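Local coordinates for UPF0141 protein yjdB (Campylobacter jejuni subsp. jejuni HB93-13, PDB 4TN0) that probably transfers phosphoethanolamine onto cell-envelope acceptors as the zinc-binding periplasmic domain of a transferase required for polymyxin resistance and motility, at residues N106-C111 against H152-H157; S126-N131 against R164-F169; P159-R164 against N191-T196; P174-N179 against E187-T192; G228-E233 against S248-I253. All blocks are in the same frame, centred on the assembly; numbering follows the deposited sequence.

Interaction 1: N106-C111 against H152-H157; sequences NNSGGC and HLQGSH
Asn-107 lies flat over the imidazole of His-152: its CB sits 3.5 Å from the ring centroid, a CH-pi contact over the face, and the amide plane runs within 3° of the ring plane. With CG anti to the backbone N (chi1 -167°), the amide extends past the ring so that ND2 can give a nearly straight 2.7 Å bond to Leu-153 O, an acceptor lying in the plane of the amide. At the rim of the same imidazole, in its plane, Gly-110 O comes to 3.0 Å from His-152 CE1. Next along the loop, the amide of Gln-154 turns back at chi2 (72°) and its OE1 takes the backbone N of Ser-108 at 2.7 Å. Asn-106 N meets His-152 O at 3.0 Å, joining the backbones where the loops leave their strands.

Further out, Asn-107 OD1 accepts from Gly-109 N in an Asx turn, which fixes the rotation of the amide. His-152 ND1 is hydrogen-bonded to Asp-105 OD2, and Asp-129 holds the backbone N of both Gln-154 and Gly-155. Asn-107 ND2 also bonds the zinc ligand Glu-26, making Asn-107 a second-shell residue that the two loops probably help to position at the metal site of this alkaline phosphatase-like fold.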
# COMPACT_ATOMS: atom_id res chain seq x y z
N ASN A 106 -5.78 -6.05 -9.07
CA ASN A 106 -6.67 -5.31 -9.97
C ASN A 106 -5.92 -4.22 -10.76
O ASN A 106 -6.51 -3.43 -11.49
CB ASN A 106 -7.81 -4.68 -9.17
CG ASN A 106 -8.94 -4.17 -10.07
OD1 ASN A 106 -9.29 -4.83 -11.04
ND2 ASN A 106 -9.52 -3.02 -9.73
N ASN A 107 -4.60 -4.19 -10.59
CA ASN A 107 -3.79 -3.16 -11.20
C ASN A 107 -3.46 -3.45 -12.66
O ASN A 107 -3.01 -4.55 -12.99
CB ASN A 107 -2.52 -2.97 -10.38
CG ASN A 107 -1.78 -1.72 -10.75
OD1 ASN A 107 -1.02 -1.70 -11.71
ND2 ASN A 107 -2.03 -0.65 -10.02
N SER A 108 -3.65 -2.47 -13.54
CA SER A 108 -3.45 -2.68 -14.97
C SER A 108 -2.03 -3.11 -15.32
O SER A 108 -1.80 -3.64 -16.40
CB SER A 108 -3.79 -1.41 -15.76
OG SER A 108 -2.96 -0.31 -15.44
N GLY A 109 -1.09 -2.90 -14.41
CA GLY A 109 0.29 -3.26 -14.65
C GLY A 109 0.73 -4.60 -14.11
O GLY A 109 1.84 -5.03 -14.38
N GLY A 110 -0.14 -5.26 -13.35
CA GLY A 110 0.23 -6.53 -12.75
C GLY A 110 1.03 -6.42 -11.47
O GLY A 110 1.12 -5.34 -10.87
N CYS A 111 1.59 -7.53 -11.01
CA CYS A 111 2.32 -7.51 -9.74
C CYS A 111 3.82 -7.26 -9.94
O CYS A 111 4.61 -7.39 -9.00
CB CYS A 111 2.09 -8.82 -8.97
SG CYS A 111 2.67 -10.30 -9.82
N HIS A 152 -3.85 -5.47 -4.44
CA HIS A 152 -3.13 -4.50 -5.28
C HIS A 152 -4.16 -3.67 -6.06
O HIS A 152 -4.83 -4.17 -6.97
CB HIS A 152 -2.17 -5.22 -6.24
CG HIS A 152 -1.25 -4.30 -7.00
ND1 HIS A 152 -0.56 -4.71 -8.12
CD2 HIS A 152 -0.90 -3.01 -6.80
CE1 HIS A 152 0.16 -3.70 -8.59
NE2 HIS A 152 -0.02 -2.66 -7.80
N LEU A 153 -4.27 -2.39 -5.69
CA LEU A 153 -5.25 -1.48 -6.26
C LEU A 153 -4.87 -0.88 -7.62
O LEU A 153 -3.69 -0.72 -7.93
CB LEU A 153 -5.50 -0.32 -5.30
CG LEU A 153 -5.85 -0.68 -3.86
CD1 LEU A 153 -6.14 0.61 -3.07
CD2 LEU A 153 -7.04 -1.63 -3.82
N GLN A 154 -5.88 -0.55 -8.41
CA GLN A 154 -5.71 0.37 -9.52
C GLN A 154 -5.66 1.80 -8.93
O GLN A 154 -5.00 2.70 -9.49
CB GLN A 154 -6.86 0.22 -10.53
CG GLN A 154 -6.72 0.99 -11.85
CD GLN A 154 -5.67 0.44 -12.82
OE1 GLN A 154 -4.70 -0.21 -12.44
NE2 GLN A 154 -5.87 0.72 -14.10
N GLY A 155 -6.35 1.98 -7.81
CA GLY A 155 -6.24 3.19 -7.01
C GLY A 155 -6.51 4.47 -7.80
O GLY A 155 -7.63 4.71 -8.24
N SER A 156 -5.49 5.30 -7.94
CA SER A 156 -5.59 6.58 -8.62
C SER A 156 -4.90 6.61 -9.99
O SER A 156 -4.51 7.67 -10.43
CB SER A 156 -4.97 7.68 -7.76
OG SER A 156 -5.64 7.86 -6.53
N HIS A 157 -4.73 5.46 -10.64
CA HIS A 157 -3.99 5.40 -11.90
C HIS A 157 -4.49 6.47 -12.87
O HIS A 157 -5.69 6.65 -13.01
CB HIS A 157 -4.14 4.01 -12.54
CG HIS A 157 -3.35 3.84 -13.80
ND1 HIS A 157 -3.94 3.89 -15.06
CD2 HIS A 157 -2.04 3.59 -14.02
CE1 HIS A 157 -3.02 3.70 -15.98
NE2 HIS A 157 -1.85 3.51 -15.38

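Interaction 2: S126-N131 against R164-F169; sequences SDLDEN and RYPSEF
Leu-128 meets Pro-166 through a single methyl: CD1 rests 3.7 Å from CD of the pyrrolidine ring, the two side chains crossing at a slant. The same methyl also lies against the backbone just before the proline, 3.4 Å from Arg-164 O and 3.9 Å from Tyr-165 C. In Leu-128 CG stands beside the backbone N (chi1 -84°), while chi2 at -32° is well away from a staggered value, and it is this twist that carries CD1 over to the Arg-164 to Pro-166 backbone. Glu-130 approaches from the next turn, with OE1 4.2 Å from Pro-166 CG; that oxygen is hydrogen-bonded to the hydroxyl of Tyr-199.

The contact is surface packing in which two loops, one leading into helix 133-139 and the other part of the long connection between strand 146-152 and helix 186-211, come together beside the latter helix. Tyr-199 on that helix touches both Leu-128 and Pro-166. No hydrogen bond passes between 126-131 and 164-169. The aliphatic start of Arg-164 leads away from the 126-131 loop, but bends at chi2 and chi3 bring the chain back, and its NH2 is bonded to His-157 O and Thr-160 OG1. Phe-169 presents its edge to CG of Pro-166, with that atom in the plane of the ring.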
# COMPACT_ATOMS: atom_id res chain seq x y z
N SER A 126 -9.06 -4.97 -13.93
CA SER A 126 -8.69 -3.55 -13.72
C SER A 126 -9.84 -2.55 -13.89
O SER A 126 -9.64 -1.41 -14.34
CB SER A 126 -7.53 -3.17 -14.65
OG SER A 126 -6.47 -4.09 -14.46
N ASP A 127 -11.04 -2.98 -13.52
CA ASP A 127 -12.17 -2.07 -13.38
C ASP A 127 -12.25 -1.58 -11.95
O ASP A 127 -11.21 -1.44 -11.31
CB ASP A 127 -13.48 -2.73 -13.82
CG ASP A 127 -13.54 -2.93 -15.31
OD1 ASP A 127 -13.44 -1.91 -16.05
OD2 ASP A 127 -13.63 -4.10 -15.76
N LEU A 128 -13.45 -1.34 -11.43
CA LEU A 128 -13.58 -0.73 -10.11
C LEU A 128 -12.86 -1.57 -9.06
O LEU A 128 -12.97 -2.80 -9.04
CB LEU A 128 -15.06 -0.57 -9.73
CG LEU A 128 -15.86 0.65 -10.20
CD1 LEU A 128 -15.00 1.89 -10.34
CD2 LEU A 128 -16.53 0.34 -11.53
N ASP A 129 -12.12 -0.90 -8.18
CA ASP A 129 -11.34 -1.59 -7.16
C ASP A 129 -12.23 -2.44 -6.25
O ASP A 129 -11.73 -3.41 -5.63
CB ASP A 129 -10.56 -0.61 -6.30
CG ASP A 129 -9.20 -0.24 -6.89
OD1 ASP A 129 -8.63 -1.07 -7.63
OD2 ASP A 129 -8.72 0.88 -6.57
N GLU A 130 -13.52 -2.10 -6.16
CA GLU A 130 -14.41 -2.84 -5.27
C GLU A 130 -14.47 -4.33 -5.63
O GLU A 130 -14.75 -5.16 -4.76
CB GLU A 130 -15.82 -2.21 -5.27
CG GLU A 130 -16.52 -2.17 -6.60
CD GLU A 130 -17.75 -1.26 -6.59
OE1 GLU A 130 -17.74 -0.22 -5.89
OE2 GLU A 130 -18.72 -1.58 -7.31
N ASN A 131 -14.15 -4.67 -6.87
CA ASN A 131 -14.16 -6.07 -7.28
C ASN A 131 -13.19 -6.94 -6.49
O ASN A 131 -13.27 -8.16 -6.52
CB ASN A 131 -13.88 -6.21 -8.78
CG ASN A 131 -14.94 -5.54 -9.63
OD1 ASN A 131 -16.04 -5.30 -9.15
ND2 ASN A 131 -14.61 -5.24 -10.89
N ARG A 164 -11.78 5.84 -12.18
CA ARG A 164 -11.33 4.98 -11.08
C ARG A 164 -12.43 4.77 -10.03
O ARG A 164 -12.38 3.82 -9.26
CB ARG A 164 -10.09 5.59 -10.40
CG ARG A 164 -8.88 5.81 -11.34
CD ARG A 164 -8.13 4.52 -11.64
NE ARG A 164 -8.72 3.75 -12.73
CZ ARG A 164 -8.45 3.92 -14.02
NH1 ARG A 164 -9.06 3.15 -14.92
NH2 ARG A 164 -7.56 4.83 -14.42
N TYR A 165 -13.42 5.65 -10.01
CA TYR A 165 -14.45 5.58 -8.99
C TYR A 165 -15.85 5.59 -9.60
O TYR A 165 -16.06 6.17 -10.66
CB TYR A 165 -14.31 6.73 -8.01
CG TYR A 165 -14.26 8.09 -8.65
CD1 TYR A 165 -13.04 8.70 -8.93
CD2 TYR A 165 -15.43 8.78 -8.97
CE1 TYR A 165 -12.98 9.94 -9.51
CE2 TYR A 165 -15.38 10.03 -9.55
CZ TYR A 165 -14.15 10.60 -9.82
OH TYR A 165 -14.08 11.84 -10.39
N PRO A 166 -16.81 4.93 -8.93
CA PRO A 166 -18.21 4.95 -9.35
C PRO A 166 -18.87 6.29 -9.01
O PRO A 166 -18.31 7.03 -8.18
CB PRO A 166 -18.83 3.79 -8.56
CG PRO A 166 -18.01 3.74 -7.30
CD PRO A 166 -16.60 4.07 -7.75
N SER A 167 -20.02 6.58 -9.63
CA SER A 167 -20.67 7.89 -9.48
C SER A 167 -20.97 8.20 -8.02
O SER A 167 -20.98 9.36 -7.62
CB SER A 167 -21.96 7.97 -10.33
OG SER A 167 -23.00 7.11 -9.88
N GLU A 168 -21.15 7.16 -7.22
CA GLU A 168 -21.49 7.36 -5.82
C GLU A 168 -20.37 8.05 -5.04
O GLU A 168 -20.61 8.58 -3.94
CB GLU A 168 -21.83 6.01 -5.17
CG GLU A 168 -23.06 5.30 -5.78
CD GLU A 168 -22.75 4.49 -7.05
OE1 GLU A 168 -21.57 4.30 -7.37
OE2 GLU A 168 -23.69 4.03 -7.74
N PHE A 169 -19.16 8.11 -5.62
CA PHE A 169 -18.02 8.76 -4.95
C PHE A 169 -17.47 9.95 -5.73
O PHE A 169 -16.37 10.42 -5.48
CB PHE A 169 -16.91 7.74 -4.66
CG PHE A 169 -17.31 6.69 -3.66
CD1 PHE A 169 -17.33 6.98 -2.30
CD2 PHE A 169 -17.74 5.45 -4.07
CE1 PHE A 169 -17.74 6.03 -1.37
CE2 PHE A 169 -18.15 4.49 -3.16
CZ PHE A 169 -18.15 4.79 -1.81

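Interaction 3: P159-R164 against N191-T196; sequences PTYYKR and NTYDNT
A short 3-10 turn beginning at Tyr-161 runs past one side of helix 186-211, its CA atoms 5.9 Å from the helix at Tyr-162 and Thr-192 and 6.2 Å at Tyr-161 and Tyr-193. An inverse gamma turn centred on Thr-160 leads into it.

Two threonine methyls, one helical turn apart, do much of the touching. Thr-192 CG2 lies 3.6 Å from Tyr-162 N and close to CB of both Tyr-161 and Tyr-162. Thr-196 CG2 sits 3.4 Å from Tyr-161 O and also meets CB of Arg-164, whose first carbons lie alongside the threonine and point the same way. The other branch of Thr-196, OG1, bonds Ser-156 OG in the loop after strand 146-152.

The aromatic pair is an offset edge-to-face arrangement. Tyr-193 directs its edge at the face of Tyr-161, centroids 5.9 Å apart and planes at 89°, with chi1 of -180° swinging the Tyr-193 ring out beside the helix.

The touching atoms are thus mostly methyls and ring carbons, with no hydrogen bond between the segments, while the two tyrosine hydroxyls bond outward, that of Tyr-161 to the 228-233 segment and that of Tyr-193 to Thr-27 O.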
# COMPACT_ATOMS: atom_id res chain seq x y z
N PRO A 159 -3.78 8.69 -16.84
CA PRO A 159 -4.48 9.99 -16.80
C PRO A 159 -6.02 9.95 -16.73
O PRO A 159 -6.63 11.00 -16.48
CB PRO A 159 -4.04 10.63 -18.11
CG PRO A 159 -3.87 9.47 -19.03
CD PRO A 159 -3.27 8.38 -18.19
N THR A 160 -6.63 8.78 -16.89
CA THR A 160 -8.09 8.66 -16.82
C THR A 160 -8.59 8.50 -15.38
O THR A 160 -9.29 7.53 -15.07
CB THR A 160 -8.61 7.45 -17.62
OG1 THR A 160 -7.98 6.26 -17.15
CG2 THR A 160 -8.38 7.62 -19.11
N TYR A 161 -8.24 9.46 -14.51
CA TYR A 161 -8.63 9.42 -13.11
C TYR A 161 -10.12 9.23 -12.87
O TYR A 161 -10.52 8.51 -11.95
CB TYR A 161 -8.21 10.71 -12.41
CG TYR A 161 -6.75 11.07 -12.55
CD1 TYR A 161 -5.79 10.34 -11.87
CD2 TYR A 161 -6.34 12.18 -13.29
CE1 TYR A 161 -4.44 10.67 -11.97
CE2 TYR A 161 -5.00 12.52 -13.40
CZ TYR A 161 -4.05 11.76 -12.72
OH TYR A 161 -2.70 12.05 -12.79
N TYR A 162 -10.94 9.89 -13.68
CA TYR A 162 -12.39 9.91 -13.49
C TYR A 162 -12.99 8.52 -13.65
O TYR A 162 -14.14 8.29 -13.29
CB TYR A 162 -13.04 10.89 -14.47
CG TYR A 162 -12.98 10.41 -15.89
CD1 TYR A 162 -11.85 10.61 -16.66
CD2 TYR A 162 -14.07 9.76 -16.48
CE1 TYR A 162 -11.78 10.17 -17.97
CE2 TYR A 162 -14.01 9.31 -17.79
CZ TYR A 162 -12.87 9.52 -18.53
OH TYR A 162 -12.80 9.08 -19.83
N LYS A 163 -12.22 7.58 -14.20
CA LYS A 163 -12.72 6.23 -14.41
C LYS A 163 -12.44 5.32 -13.21
O LYS A 163 -12.81 4.16 -13.23
CB LYS A 163 -12.08 5.59 -15.64
CG LYS A 163 -12.55 6.11 -17.01
CD LYS A 163 -11.73 5.38 -18.07
CE LYS A 163 -12.25 5.47 -19.47
NZ LYS A 163 -11.29 4.69 -20.32
N ARG A 164 -11.78 5.84 -12.18
CA ARG A 164 -11.33 4.98 -11.08
C ARG A 164 -12.43 4.77 -10.03
O ARG A 164 -12.38 3.82 -9.26
CB ARG A 164 -10.09 5.59 -10.40
CG ARG A 164 -8.88 5.81 -11.34
CD ARG A 164 -8.13 4.52 -11.64
NE ARG A 164 -8.72 3.75 -12.73
CZ ARG A 164 -8.45 3.92 -14.02
NH1 ARG A 164 -9.06 3.15 -14.92
NH2 ARG A 164 -7.56 4.83 -14.42
N ASN A 191 -10.01 17.87 -7.90
CA ASN A 191 -11.23 17.25 -7.40
C ASN A 191 -11.31 15.80 -7.85
O ASN A 191 -11.56 14.90 -7.06
CB ASN A 191 -12.48 18.00 -7.89
CG ASN A 191 -12.70 19.34 -7.20
OD1 ASN A 191 -12.18 19.60 -6.11
ND2 ASN A 191 -13.51 20.19 -7.83
N THR A 192 -11.05 15.58 -9.14
CA THR A 192 -11.11 14.24 -9.71
C THR A 192 -10.12 13.31 -9.03
O THR A 192 -10.43 12.16 -8.73
CB THR A 192 -10.82 14.28 -11.21
OG1 THR A 192 -11.48 15.41 -11.79
CG2 THR A 192 -11.27 13.00 -11.89
N TYR A 193 -8.92 13.84 -8.78
CA TYR A 193 -7.85 13.09 -8.15
C TYR A 193 -8.24 12.73 -6.72
O TYR A 193 -8.00 11.60 -6.27
CB TYR A 193 -6.52 13.88 -8.19
CG TYR A 193 -5.35 13.14 -7.55
CD1 TYR A 193 -4.72 12.09 -8.22
CD2 TYR A 193 -4.87 13.50 -6.29
CE1 TYR A 193 -3.67 11.39 -7.64
CE2 TYR A 193 -3.80 12.83 -5.71
CZ TYR A 193 -3.20 11.78 -6.39
OH TYR A 193 -2.15 11.10 -5.83
N ASP A 194 -8.85 13.69 -6.02
CA ASP A 194 -9.29 13.51 -4.64
C ASP A 194 -10.44 12.51 -4.49
O ASP A 194 -10.52 11.74 -3.50
CB ASP A 194 -9.69 14.85 -4.05
CG ASP A 194 -8.50 15.71 -3.71
OD1 ASP A 194 -7.37 15.17 -3.76
OD2 ASP A 194 -8.68 16.88 -3.35
N ASN A 195 -11.33 12.50 -5.48
CA ASN A 195 -12.39 11.50 -5.52
C ASN A 195 -11.81 10.10 -5.54
O ASN A 195 -12.33 9.21 -4.87
CB ASN A 195 -13.29 11.68 -6.75
CG ASN A 195 -14.20 12.86 -6.64
OD1 ASN A 195 -14.45 13.38 -5.55
ND2 ASN A 195 -14.71 13.31 -7.78
N THR A 196 -10.74 9.89 -6.31
CA THR A 196 -10.12 8.58 -6.39
C THR A 196 -9.56 8.18 -5.03
O THR A 196 -9.57 7.01 -4.67
CB THR A 196 -8.98 8.51 -7.44
OG1 THR A 196 -7.85 9.28 -6.99
CG2 THR A 196 -9.45 9.04 -8.73

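Interaction 4: P174-N179 against E187-T192; sequences PTCDTN and EALINT
Pro-174 to Cys-176 run extended and close against the first turns of helix 186-211, with CA of Thr-175 only 4.4 Å from CA of Ala-188 and Cys-176 lying opposite Leu-189. Two side chains on the helix take hold of this backbone. Asn-191 ND2 donates to Pro-174 O at 2.7 Å, and the fit is planar from both sides: the oxygen lies in the plane of the amide, and the nitrogen lies in the carbonyl plane. The other end of that amide, OD1, is taken by Asn-41 ND2, so its rotation is fixed by two bonds.

Thr-192 OG1 receives the backbone N of Cys-176 at 2.7 Å and passes its own hydrogen back to Ala-188 O, 2.6 Å away. Its chi1 of -41° sets OG1 beside the backbone N, facing both partners. Ala-188 O thus accepts from Thr-192 OG1 and from the helical N of Thr-192, which arrive from opposite faces of the carbonyl plane.

This is the stretch just ahead of helix 186-211 doubling back along it, and the disulfide between Cys-176 and Cys-184 closes the short loop covalently. Cys-176 CB packs 3.9 Å from Leu-189 CA, while SG, anti to the backbone N (chi1 174°), lies 4.2 Å from Leu-189 CD1. Ala-188, with its small methyl against the Thr-175 carbonyl, allows the close approach: its CA makes a CA-H...O contact to Pro-174 O, and Thr-175 CA makes another to Ala-188 O. Thr-175 OG1 donates to Asp-177 OD1 on the syn side, tilted from the carboxylate plane; Asp-177 is itself the centre of an inverse gamma turn.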
# COMPACT_ATOMS: atom_id res chain seq x y z
N PRO A 174 -16.45 20.78 -9.52
CA PRO A 174 -16.52 20.06 -10.80
C PRO A 174 -15.33 19.09 -10.98
O PRO A 174 -14.42 19.14 -10.17
CB PRO A 174 -16.47 21.17 -11.84
CG PRO A 174 -15.69 22.29 -11.16
CD PRO A 174 -16.07 22.20 -9.70
N THR A 175 -15.39 18.22 -11.98
CA THR A 175 -14.38 17.22 -12.24
C THR A 175 -13.77 17.32 -13.65
O THR A 175 -14.27 18.04 -14.52
CB THR A 175 -14.96 15.78 -12.08
OG1 THR A 175 -15.95 15.54 -13.09
CG2 THR A 175 -15.58 15.60 -10.69
N CYS A 176 -12.70 16.57 -13.87
CA CYS A 176 -12.00 16.55 -15.14
C CYS A 176 -12.21 15.18 -15.77
O CYS A 176 -11.49 14.24 -15.45
CB CYS A 176 -10.51 16.84 -14.92
SG CYS A 176 -9.39 16.69 -16.33
N ASP A 177 -13.20 15.06 -16.65
CA ASP A 177 -13.60 13.74 -17.16
C ASP A 177 -12.97 13.49 -18.53
O ASP A 177 -13.64 13.19 -19.52
CB ASP A 177 -15.14 13.63 -17.23
CG ASP A 177 -15.81 13.90 -15.87
OD1 ASP A 177 -15.23 13.60 -14.81
OD2 ASP A 177 -16.90 14.50 -15.86
N THR A 178 -11.65 13.60 -18.57
CA THR A 178 -10.90 13.37 -19.79
C THR A 178 -9.49 12.91 -19.41
O THR A 178 -9.05 13.12 -18.28
CB THR A 178 -10.83 14.66 -20.65
OG1 THR A 178 -10.01 14.46 -21.80
CG2 THR A 178 -10.29 15.82 -19.84
N ASN A 179 -8.78 12.28 -20.34
CA ASN A 179 -7.38 11.96 -20.14
C ASN A 179 -6.47 13.16 -20.58
O ASN A 179 -5.25 13.14 -20.43
CB ASN A 179 -7.05 10.66 -20.86
CG ASN A 179 -7.17 10.77 -22.34
OD1 ASN A 179 -7.99 11.52 -22.84
ND2 ASN A 179 -6.42 9.93 -23.05
N GLU A 187 -8.35 23.10 -10.53
CA GLU A 187 -9.20 22.69 -9.40
C GLU A 187 -10.05 21.47 -9.73
O GLU A 187 -10.25 20.61 -8.89
CB GLU A 187 -10.10 23.82 -8.93
CG GLU A 187 -9.37 24.97 -8.27
CD GLU A 187 -10.27 25.75 -7.32
OE1 GLU A 187 -11.16 25.12 -6.71
OE2 GLU A 187 -10.09 26.98 -7.19
N ALA A 188 -10.54 21.42 -10.96
CA ALA A 188 -11.37 20.30 -11.39
C ALA A 188 -10.53 19.05 -11.46
O ALA A 188 -11.01 17.94 -11.19
CB ALA A 188 -12.06 20.59 -12.78
N LEU A 189 -9.27 19.21 -11.87
CA LEU A 189 -8.37 18.07 -11.94
C LEU A 189 -8.12 17.54 -10.53
O LEU A 189 -8.20 16.33 -10.30
CB LEU A 189 -7.06 18.44 -12.63
CG LEU A 189 -6.00 17.35 -12.66
CD1 LEU A 189 -6.55 16.10 -13.34
CD2 LEU A 189 -4.73 17.83 -13.34
N ILE A 190 -7.86 18.45 -9.59
CA ILE A 190 -7.61 18.07 -8.20
C ILE A 190 -8.81 17.35 -7.61
O ILE A 190 -8.66 16.35 -6.87
CB ILE A 190 -7.24 19.28 -7.31
CG1 ILE A 190 -6.11 20.10 -7.94
CG2 ILE A 190 -6.95 18.85 -5.88
CD1 ILE A 190 -4.81 19.41 -7.97
N ASN A 191 -10.01 17.87 -7.90
CA ASN A 191 -11.23 17.25 -7.40
C ASN A 191 -11.31 15.80 -7.85
O ASN A 191 -11.56 14.90 -7.06
CB ASN A 191 -12.48 18.00 -7.89
CG ASN A 191 -12.70 19.34 -7.20
OD1 ASN A 191 -12.18 19.60 -6.11
ND2 ASN A 191 -13.51 20.19 -7.83
N THR A 192 -11.05 15.58 -9.14
CA THR A 192 -11.11 14.24 -9.71
C THR A 192 -10.12 13.31 -9.03
O THR A 192 -10.43 12.16 -8.73
CB THR A 192 -10.82 14.28 -11.21
OG1 THR A 192 -11.48 15.41 -11.79
CG2 THR A 192 -11.27 13.00 -11.89

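Interaction 5: G228-E233 against S248-I253; sequences GESLGE and SYQTHI
Gly-228 N donates to Gln-250 O at 2.7 Å, and the next amide, Glu-229 N, donates to Tyr-249 O at 2.9 Å, so two consecutive N-H groups use two consecutive carbonyls. Both donors sit above the planes of their carbonyls, by 52° and 39°. Gly-228, with no side chain, lets the backbones come this close, its CA making a CA-H...O contact of 3.1 Å to Tyr-249 O.

Gln-250, extended beyond CG, carries NE2 to Ser-230 OG at 3.0 Å in a nearly straight bond, with the hydroxyl in the plane of the amide. Its OE1 accepts from Met-241 N, so both ends of the amide have a partner. The contact joins the segment just after the zinc ligands Asp-226 and His-227 to the short, weakly bonded helical turn leading into strand 252-259 of the central sheet.

Glu-233 lays its carboxylate over one face of the Tyr-249 ring, planes 21° apart, with CD 3.5 Å from CE2 near the rim. OE1 accepts from Leu-231 N, and OE2 forms a salt bridge with Arg-29 NH1. Arg-29 also makes a cation-pi contact with Tyr-249 and bonds Glu-229 O, while the Glu-229 carboxylate has His-239 ND1 at OE1 and Tyr-161 OH at OE2.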
# COMPACT_ATOMS: atom_id res chain seq x y z
N GLY A 228 3.79 8.79 -5.69
CA GLY A 228 2.88 9.91 -5.76
C GLY A 228 2.48 10.21 -7.19
O GLY A 228 2.46 9.34 -8.04
N GLU A 229 2.13 11.47 -7.44
CA GLU A 229 1.65 11.91 -8.75
C GLU A 229 1.75 13.42 -8.86
O GLU A 229 1.52 14.12 -7.88
CB GLU A 229 0.20 11.48 -8.98
CG GLU A 229 -0.34 11.78 -10.38
CD GLU A 229 0.01 10.70 -11.40
OE1 GLU A 229 1.08 10.03 -11.24
OE2 GLU A 229 -0.79 10.54 -12.35
N SER A 230 2.12 13.91 -10.04
CA SER A 230 2.07 15.35 -10.33
C SER A 230 0.74 15.72 -11.03
O SER A 230 0.26 14.96 -11.86
CB SER A 230 3.26 15.78 -11.18
OG SER A 230 4.41 15.89 -10.37
N LEU A 231 0.21 16.91 -10.73
CA LEU A 231 -1.08 17.33 -11.26
C LEU A 231 -0.99 18.71 -11.94
O LEU A 231 -1.87 19.56 -11.76
CB LEU A 231 -2.11 17.35 -10.14
CG LEU A 231 -2.39 16.00 -9.45
CD1 LEU A 231 -3.20 16.21 -8.22
CD2 LEU A 231 -3.08 15.01 -10.34
N GLY A 232 0.08 18.94 -12.69
CA GLY A 232 0.25 20.19 -13.42
C GLY A 232 1.11 21.23 -12.72
O GLY A 232 1.49 22.24 -13.31
N GLU A 233 1.38 21.02 -11.43
CA GLU A 233 2.27 21.94 -10.74
C GLU A 233 3.59 22.02 -11.49
O GLU A 233 4.20 20.99 -11.79
CB GLU A 233 2.49 21.52 -9.29
CG GLU A 233 1.22 21.20 -8.51
CD GLU A 233 0.90 19.71 -8.51
OE1 GLU A 233 1.56 18.95 -9.26
OE2 GLU A 233 0.02 19.28 -7.73
N SER A 248 8.34 16.30 -4.18
CA SER A 248 7.81 15.43 -3.13
C SER A 248 6.40 14.88 -3.48
O SER A 248 5.99 13.87 -2.91
CB SER A 248 7.78 16.17 -1.79
OG SER A 248 6.93 17.29 -1.85
N TYR A 249 5.68 15.56 -4.38
CA TYR A 249 4.40 15.08 -4.90
C TYR A 249 4.51 13.66 -5.42
O TYR A 249 3.54 12.92 -5.37
CB TYR A 249 3.85 15.99 -6.02
CG TYR A 249 3.28 17.30 -5.52
CD1 TYR A 249 2.53 17.33 -4.36
CD2 TYR A 249 3.51 18.51 -6.20
CE1 TYR A 249 2.02 18.53 -3.88
CE2 TYR A 249 3.01 19.70 -5.73
CZ TYR A 249 2.25 19.70 -4.57
OH TYR A 249 1.72 20.86 -4.07
N GLN A 250 5.68 13.28 -5.93
CA GLN A 250 5.87 11.95 -6.50
C GLN A 250 6.50 10.93 -5.53
O GLN A 250 6.33 9.74 -5.75
CB GLN A 250 6.69 12.02 -7.79
CG GLN A 250 5.89 12.70 -8.90
CD GLN A 250 6.57 12.65 -10.25
OE1 GLN A 250 7.39 11.76 -10.56
NE2 GLN A 250 6.23 13.62 -11.08
N THR A 251 7.20 11.39 -4.49
CA THR A 251 7.88 10.49 -3.56
C THR A 251 7.23 10.37 -2.18
O THR A 251 7.41 9.36 -1.46
CB THR A 251 9.37 10.92 -3.36
OG1 THR A 251 9.42 12.25 -2.82
CG2 THR A 251 10.10 10.92 -4.67
N HIS A 252 6.48 11.39 -1.80
CA HIS A 252 5.83 11.45 -0.48
C HIS A 252 4.44 10.79 -0.56
O HIS A 252 3.50 11.37 -1.13
CB HIS A 252 5.74 12.91 -0.01
CG HIS A 252 5.23 13.08 1.38
ND1 HIS A 252 5.12 12.04 2.28
CD2 HIS A 252 4.78 14.19 2.03
CE1 HIS A 252 4.63 12.50 3.42
NE2 HIS A 252 4.42 13.80 3.30
N ILE A 253 4.34 9.59 0.02
CA ILE A 253 3.14 8.76 -0.10
C ILE A 253 2.43 8.59 1.23
O ILE A 253 3.05 8.74 2.29
CB ILE A 253 3.49 7.33 -0.62
CG1 ILE A 253 4.70 6.78 0.15
CG2 ILE A 253 3.74 7.33 -2.11
CD1 ILE A 253 4.99 5.32 -0.11

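How the interactions relate
Following the chain, interaction 1 joins the loop after strand 100-105 to the one after strand 146-152. Interaction 2 crosses it, since 126-131 falls between the segments of interaction 1 while 164-169 lies beyond them; Asn-106 ND2 bonding Asp-127 O links the two directly. Interaction 3 crosses interaction 2 in turn, shares Arg-164 with it, and closes the long connection onto helix 186-211. Interaction 4 closes a tighter loop onto the same helix, within the span of interaction 3, sharing Asn-191 and Thr-192. Interaction 5 follows in series, bringing the 228-233 segment to the start of strand 252-259; Leu-231 packs on Ile-190 and Tyr-193.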